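Local coordinates for protein tyrosine--tRNA ligase (Pyrococcus horikoshii, PDB 2CYC) that joins tyrosine to its cognate tRNA in two steps, first activating the amino acid with ATP to form tyrosyl-adenylate, at residues 145-150 against 164-169. Residues are numbered along the deposited sequence; the frame is centred on the assembly and turned at random.
With TYR (tyrosine), chain C.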
ATOM      1  N   ARG A 145      -2.066 -13.577  -0.974  1.00 24.43           N
ATOM      2  CA  ARG A 145      -0.649 -13.879  -0.852  1.00 26.48           C
ATOM      3  C   ARG A 145      -0.012 -12.941   0.185  1.00 22.98           C
ATOM      4  O   ARG A 145       0.746 -13.377   1.043  1.00 21.99           O
ATOM      5  CB  ARG A 145       0.024 -13.722  -2.222  1.00 28.15           C
ATOM      6  CG  ARG A 145       1.463 -14.175  -2.269  1.00 29.59           C
ATOM      7  CD  ARG A 145       1.609 -15.625  -1.822  1.00 35.03           C
ATOM      8  NE  ARG A 145       3.001 -16.083  -1.841  1.00 27.16           N
ATOM      9  CZ  ARG A 145       3.686 -16.384  -2.942  1.00 27.88           C
ATOM     10  NH1 ARG A 145       3.116 -16.285  -4.142  1.00 27.49           N
ATOM     11  NH2 ARG A 145       4.947 -16.783  -2.843  1.00 23.65           N
ATOM     12  N   VAL A 146      -0.338 -11.655   0.119  1.00 23.44           N
ATOM     13  CA  VAL A 146       0.219 -10.706   1.074  1.00 21.06           C
ATOM     14  C   VAL A 146      -0.235 -11.071   2.485  1.00 27.01           C
ATOM     15  O   VAL A 146       0.552 -11.030   3.429  1.00 22.62           O
ATOM     16  CB  VAL A 146      -0.235  -9.256   0.784  1.00 20.55           C
ATOM     17  CG1 VAL A 146       0.327  -8.315   1.860  1.00 17.82           C
ATOM     18  CG2 VAL A 146       0.226  -8.832  -0.614  1.00 21.04           C
ATOM     19  N   MET A 147      -1.511 -11.421   2.626  1.00 25.57           N
ATOM     20  CA  MET A 147      -2.057 -11.790   3.928  1.00 29.69           C
ATOM     21  C   MET A 147      -1.266 -12.948   4.523  1.00 31.87           C
ATOM     22  O   MET A 147      -1.015 -12.981   5.723  1.00 26.00           O
ATOM     23  CB  MET A 147      -3.529 -12.186   3.794  1.00 27.73           C
ATOM     24  CG  MET A 147      -4.451 -11.017   3.522  1.00 29.65           C
ATOM     25  SD  MET A 147      -6.141 -11.544   3.134  1.00 34.05           S
ATOM     26  CE  MET A 147      -6.711 -12.030   4.744  1.00 40.33           C
ATOM     27  N   ARG A 148      -0.866 -13.887   3.668  1.00 31.90           N
ATOM     28  CA  ARG A 148      -0.105 -15.054   4.104  1.00 34.77           C
ATOM     29  C   ARG A 148       1.342 -14.734   4.457  1.00 32.19           C
ATOM     30  O   ARG A 148       1.995 -15.516   5.140  1.00 31.46           O
ATOM     31  CB  ARG A 148      -0.105 -16.140   3.017  1.00 33.45           C
ATOM     32  CG  ARG A 148      -1.415 -16.920   2.884  1.00 45.40           C
ATOM     33  CD  ARG A 148      -1.236 -18.171   2.013  1.00 49.13           C
ATOM     34  NE  ARG A 148      -1.117 -17.872   0.586  1.00 56.16           N
ATOM     35  CZ  ARG A 148      -2.137 -17.511  -0.192  1.00 60.56           C
ATOM     36  NH1 ARG A 148      -3.359 -17.410   0.319  1.00 67.44           N
ATOM     37  NH2 ARG A 148      -1.940 -17.249  -1.481  1.00 56.13           N
ATOM     38  N   SER A 149       1.841 -13.590   4.002  1.00 30.72           N
ATOM     39  CA  SER A 149       3.237 -13.229   4.252  1.00 29.24           C
ATOM     40  C   SER A 149       3.410 -12.350   5.489  1.00 27.43           C
ATOM     41  O   SER A 149       4.516 -11.926   5.820  1.00 28.99           O
ATOM     42  CB  SER A 149       3.801 -12.509   3.027  1.00 28.87           C
ATOM     43  OG  SER A 149       3.342 -11.165   2.982  1.00 30.83           O
ATOM     44  N   ILE A 150       2.297 -12.101   6.169  1.00 28.23           N
ATOM     45  CA  ILE A 150       2.247 -11.266   7.360  1.00 29.77           C
ATOM     46  C   ILE A 150       3.110 -11.787   8.525  1.00 24.88           C
ATOM     47  O   ILE A 150       3.504 -11.030   9.419  1.00 24.97           O
ATOM     48  CB  ILE A 150       0.763 -11.110   7.799  1.00 33.65           C
ATOM     49  CG1 ILE A 150       0.487  -9.654   8.141  1.00 40.67           C
ATOM     50  CG2 ILE A 150       0.435 -12.038   8.955  1.00 36.90           C
ATOM     51  CD1 ILE A 150       0.606  -8.737   6.939  1.00 38.77           C
ATOM     52  N   ALA A 164      -2.077  -0.668   7.038  1.00 17.74           N
ATOM     53  CA  ALA A 164      -0.655  -0.372   6.883  1.00 20.06           C
ATOM     54  C   ALA A 164       0.218  -1.609   7.039  1.00 19.42           C
ATOM     55  O   ALA A 164       1.241  -1.727   6.365  1.00 14.57           O
ATOM     56  CB  ALA A 164      -0.213   0.710   7.886  1.00 15.99           C
ATOM     57  N   LYS A 165      -0.183  -2.525   7.923  1.00 15.31           N
ATOM     58  CA  LYS A 165       0.593  -3.744   8.153  1.00 22.13           C
ATOM     59  C   LYS A 165       0.643  -4.650   6.941  1.00 20.56           C
ATOM     60  O   LYS A 165       1.597  -5.414   6.776  1.00 18.90           O
ATOM     61  CB  LYS A 165       0.059  -4.510   9.367  1.00 22.71           C
ATOM     62  CG  LYS A 165       0.379  -3.804  10.685  1.00 29.35           C
ATOM     63  CD  LYS A 165      -0.087  -4.596  11.905  1.00 30.67           C
ATOM     64  CE  LYS A 165       0.468  -3.986  13.183  1.00 27.82           C
ATOM     65  NZ  LYS A 165       0.151  -2.535  13.286  1.00 27.35           N
ATOM     66  N   LEU A 166      -0.380  -4.563   6.093  1.00 17.84           N
ATOM     67  CA  LEU A 166      -0.425  -5.355   4.861  1.00 17.48           C
ATOM     68  C   LEU A 166       0.499  -4.715   3.816  1.00 15.92           C
ATOM     69  O   LEU A 166       0.972  -5.382   2.900  1.00 19.45           O
ATOM     70  CB  LEU A 166      -1.856  -5.422   4.310  1.00 20.34           C
ATOM     71  CG  LEU A 166      -2.797  -6.490   4.888  1.00 27.67           C
ATOM     72  CD1 LEU A 166      -2.269  -7.860   4.517  1.00 24.41           C
ATOM     73  CD2 LEU A 166      -2.903  -6.358   6.398  1.00 21.56           C
ATOM     74  N   ILE A 167       0.750  -3.416   3.945  1.00 13.95           N
ATOM     75  CA  ILE A 167       1.643  -2.750   2.998  1.00 18.95           C
ATOM     76  C   ILE A 167       3.098  -3.156   3.281  1.00 15.85           C
ATOM     77  O   ILE A 167       3.909  -3.320   2.366  1.00 18.77           O
ATOM     78  CB  ILE A 167       1.496  -1.211   3.097  1.00 22.09           C
ATOM     79  CG1 ILE A 167       0.059  -0.810   2.734  1.00 17.17           C
ATOM     80  CG2 ILE A 167       2.512  -0.517   2.171  1.00 17.15           C
ATOM     81  CD1 ILE A 167      -0.237   0.661   2.949  1.00 17.70           C
ATOM     82  N   TYR A 168       3.414  -3.334   4.560  1.00 19.87           N
ATOM     83  CA  TYR A 168       4.757  -3.719   5.017  1.00 15.95           C
ATOM     84  C   TYR A 168       5.466  -4.799   4.165  1.00 17.69           C
ATOM     85  O   TYR A 168       6.602  -4.612   3.725  1.00 23.25           O
ATOM     86  CB  TYR A 168       4.653  -4.164   6.493  1.00 15.31           C
ATOM     87  CG  TYR A 168       5.942  -4.563   7.208  1.00 18.79           C
ATOM     88  CD1 TYR A 168       6.262  -4.006   8.442  1.00 17.77           C
ATOM     89  CD2 TYR A 168       6.783  -5.559   6.703  1.00 13.59           C
ATOM     90  CE1 TYR A 168       7.374  -4.424   9.165  1.00 20.89           C
ATOM     91  CE2 TYR A 168       7.904  -5.988   7.422  1.00 16.47           C
ATOM     92  CZ  TYR A 168       8.190  -5.413   8.653  1.00 23.55           C
ATOM     93  OH  TYR A 168       9.293  -5.817   9.378  1.00 20.91           O
ATOM     94  N   PRO A 169       4.808  -5.931   3.903  1.00 18.60           N
ATOM     95  CA  PRO A 169       5.512  -6.942   3.099  1.00 21.25           C
ATOM     96  C   PRO A 169       5.864  -6.481   1.678  1.00 20.38           C
ATOM     97  O   PRO A 169       6.881  -6.882   1.118  1.00 16.89           O
ATOM     98  CB  PRO A 169       4.545  -8.130   3.108  1.00 17.56           C
ATOM     99  CG  PRO A 169       3.751  -7.921   4.398  1.00 21.34           C
ATOM    100  CD  PRO A 169       3.501  -6.435   4.350  1.00 20.33           C
TER
HETATM  101  N   TYR C 701      10.801  -7.902   8.379  1.00 14.73           N
HETATM  102  CA  TYR C 701      12.167  -7.835   8.981  1.00 22.87           C
HETATM  103  C   TYR C 701      12.130  -8.289  10.439  1.00 25.66           C
HETATM  104  O   TYR C 701      11.015  -8.475  10.973  1.00 26.49           O
HETATM  105  CB  TYR C 701      12.713  -6.401   8.893  1.00 14.73           C
HETATM  106  CG  TYR C 701      12.927  -5.920   7.471  1.00 17.44           C
HETATM  107  CD1 TYR C 701      13.819  -6.571   6.619  1.00 14.90           C
HETATM  108  CD2 TYR C 701      12.238  -4.810   6.976  1.00 17.69           C
HETATM  109  CE1 TYR C 701      14.015  -6.130   5.298  1.00 16.73           C
HETATM  110  CE2 TYR C 701      12.432  -4.357   5.671  1.00 16.39           C
HETATM  111  CZ  TYR C 701      13.315  -5.021   4.836  1.00 16.40           C
HETATM  112  OH  TYR C 701      13.492  -4.573   3.538  1.00 16.00           O
HETATM  113  OXT TYR C 701      13.216  -8.448  11.031  1.00 26.11           O
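V146 and I150 close on L166 and P169, joining the end of one helix to helix 164-178. A chi1 of 177° sets V146 CG1 opposite its backbone N and lays that methyl against L166, 3.7 Å from L166 CD1 and against the backbone O. L166 CD1 also meets M147 CG and, 3.9 Å away, I150 CD1, so one leucine methyl touches three side chains. I150 CD1 also reaches K165 O and the P169 ring at CG. S149 OG sits between its own backbone N and carbonyl carbon (chi1 77°), from where it bonds back to V146 O at 2.8 Å, tilted from the carbonyl plane; S149 N grips the same oxygen. S149 OG also rests 3.3 Å from P169 CB. Replacing S149 by an alanine is likely to leave V146 O without the hydroxyl bond and to open a small gap beside P169. P169, lacking an N-H, marks a kink just after Y168, whose OH accepts a 2.8 Å hydrogen bond from N of the bound tyrosine, tying this part of the Rossmann-type class I catalytic domain to the substrate pocket. Helix 191-200 packs on S149 through I196, F163 of the second subunit touches V146 and L166, and helix 164-178 leads to strand 183-187.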